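Local coordinates for Emp46p (Saccharomyces cerevisiae, PDB 2A6V), which is a cargo receptor with a legume-lectin-like carbohydrate recognition domain, involved in the secretion of glycoproteins, at residues F87-G92 with F195-S200. Sequence-based numbering, arbitrary orientation.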
# COMPACT_ATOMS: atom_id res chain seq x y z
N PHE A 87 2.26 0.70 0.66
CA PHE A 87 0.85 1.05 0.72
C PHE A 87 0.75 2.45 1.29
O PHE A 87 1.36 2.71 2.33
CB PHE A 87 0.10 0.04 1.58
CG PHE A 87 0.17 -1.33 1.02
CD1 PHE A 87 -0.70 -1.72 0.01
CD2 PHE A 87 1.12 -2.23 1.46
CE1 PHE A 87 -0.61 -2.99 -0.53
CE2 PHE A 87 1.21 -3.49 0.92
CZ PHE A 87 0.33 -3.88 -0.08
N TRP A 88 -0.03 3.30 0.64
CA TRP A 88 -0.00 4.72 0.89
C TRP A 88 -1.37 5.26 1.29
O TRP A 88 -2.41 4.86 0.73
CB TRP A 88 0.38 5.46 -0.38
CG TRP A 88 1.66 5.08 -1.01
CD1 TRP A 88 1.83 4.15 -1.97
CD2 TRP A 88 2.96 5.63 -0.74
NE1 TRP A 88 3.16 4.07 -2.33
CE2 TRP A 88 3.87 4.97 -1.58
CE3 TRP A 88 3.45 6.62 0.12
CZ2 TRP A 88 5.24 5.26 -1.60
CZ3 TRP A 88 4.82 6.90 0.11
CH2 TRP A 88 5.69 6.22 -0.74
N LEU A 89 -1.35 6.17 2.25
CA LEU A 89 -2.44 7.10 2.50
C LEU A 89 -1.79 8.49 2.47
O LEU A 89 -0.97 8.78 3.33
CB LEU A 89 -3.08 6.85 3.88
CG LEU A 89 -3.71 5.49 4.14
CD1 LEU A 89 -4.38 5.50 5.51
CD2 LEU A 89 -4.72 5.12 3.10
N LYS A 90 -2.11 9.31 1.48
CA LYS A 90 -1.42 10.61 1.31
C LYS A 90 -2.41 11.77 1.19
O LYS A 90 -3.51 11.60 0.68
CB LYS A 90 -0.54 10.55 0.06
CG LYS A 90 0.62 9.57 0.17
CD LYS A 90 1.88 9.95 -0.62
CE LYS A 90 1.56 10.49 -1.99
NZ LYS A 90 2.80 10.85 -2.71
N GLN A 91 -2.01 12.94 1.68
CA GLN A 91 -2.85 14.14 1.60
C GLN A 91 -2.07 15.28 0.96
O GLN A 91 -0.86 15.18 0.76
CB GLN A 91 -3.36 14.55 2.99
CG GLN A 91 -2.27 14.84 4.01
CD GLN A 91 -2.79 15.46 5.29
OE1 GLN A 91 -3.99 15.75 5.41
NE2 GLN A 91 -1.89 15.67 6.25
N GLY A 92 -2.78 16.36 0.62
CA GLY A 92 -2.14 17.54 0.06
C GLY A 92 -1.88 17.42 -1.42
O GLY A 92 -2.19 16.40 -2.03
N PHE A 195 -8.05 12.09 1.68
CA PHE A 195 -6.75 11.53 1.38
C PHE A 195 -6.83 10.54 0.23
O PHE A 195 -7.90 10.06 -0.14
CB PHE A 195 -6.12 10.89 2.63
CG PHE A 195 -6.99 9.87 3.28
CD1 PHE A 195 -7.94 10.24 4.24
CD2 PHE A 195 -6.90 8.54 2.92
CE1 PHE A 195 -8.77 9.30 4.81
CE2 PHE A 195 -7.72 7.59 3.50
CZ PHE A 195 -8.66 7.98 4.45
N ARG A 196 -5.67 10.26 -0.33
CA ARG A 196 -5.54 9.41 -1.49
C ARG A 196 -5.03 8.06 -1.03
O ARG A 196 -4.21 7.98 -0.11
CB ARG A 196 -4.58 10.04 -2.48
CG ARG A 196 -5.20 11.27 -3.16
CD ARG A 196 -4.36 11.89 -4.26
NE ARG A 196 -2.92 11.83 -3.98
CZ ARG A 196 -2.05 10.99 -4.57
NH1 ARG A 196 -2.45 10.11 -5.50
NH2 ARG A 196 -0.77 11.02 -4.24
N ILE A 197 -5.50 7.02 -1.70
CA ILE A 197 -5.20 5.63 -1.34
C ILE A 197 -4.55 4.93 -2.49
O ILE A 197 -5.06 4.97 -3.61
CB ILE A 197 -6.52 4.90 -0.97
CG1 ILE A 197 -7.19 5.56 0.24
CG2 ILE A 197 -6.30 3.42 -0.78
CD1 ILE A 197 -8.63 5.26 0.33
N GLY A 198 -3.42 4.27 -2.25
CA GLY A 198 -2.79 3.52 -3.32
C GLY A 198 -1.71 2.56 -2.85
O GLY A 198 -1.46 2.39 -1.65
N THR A 199 -1.08 1.93 -3.82
CA THR A 199 0.04 1.02 -3.60
C THR A 199 1.02 1.18 -4.74
O THR A 199 0.65 1.56 -5.87
CB THR A 199 -0.48 -0.44 -3.50
OG1 THR A 199 0.61 -1.31 -3.21
CG2 THR A 199 -1.09 -0.94 -4.82
N SER A 200 2.28 0.90 -4.47
CA SER A 200 3.31 0.91 -5.48
C SER A 200 4.43 -0.03 -5.15
O SER A 200 4.59 -0.41 -3.99
CB SER A 200 3.86 2.32 -5.65
OG SER A 200 4.57 2.71 -4.49
O HOH W 1 -3.16 2.07 0.70
O HOH W 2 2.24 9.92 -5.15
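Trp88 turns its CG anti to its carbonyl carbon (chi1 -56°), and Ser200 sets OG between its backbone N and carbonyl carbon (chi1 68°). The indole edge thus meets the hydroxyl. Trp88 NE1 donates to Ser200 OG at 2.9 Å, nearly straight and in the ring plane. Ser200 OG is also hydrogen-bonded to Phe101 O. Gly198 sits opposite Trp88 in a hydrogen-bonded antiparallel pair; Trp88 N to Gly198 O is 2.8 Å. Lys90 and Arg196 form the next such pair, with Arg196 N to Lys90 O at 2.7 Å. In one of two Arg196 conformers, their side chains approach obliquely, a water beside the two like charges accepts from Lys90 NZ and weakly from Arg196 NH2, and Arg196 makes a cation-pi contact with Trp55. Lys90 NZ is also hydrogen-bonded to Ser104 OG. On the other face, Leu89 CD2 touches Ile197 CG1 at 3.8 Å and the Phe195 ring. Thr199 OG1 is hydrogen-bonded to Ala86 O and merely touches Phe87 CE1, at 3.4 Å. This apolar face packs on strands 66-75 and 209-218 of the second sheet, as in a lectin beta sandwich. Within their own sheet, 84-90 and 196-202 are flanked by strands 111-115 and 51-56.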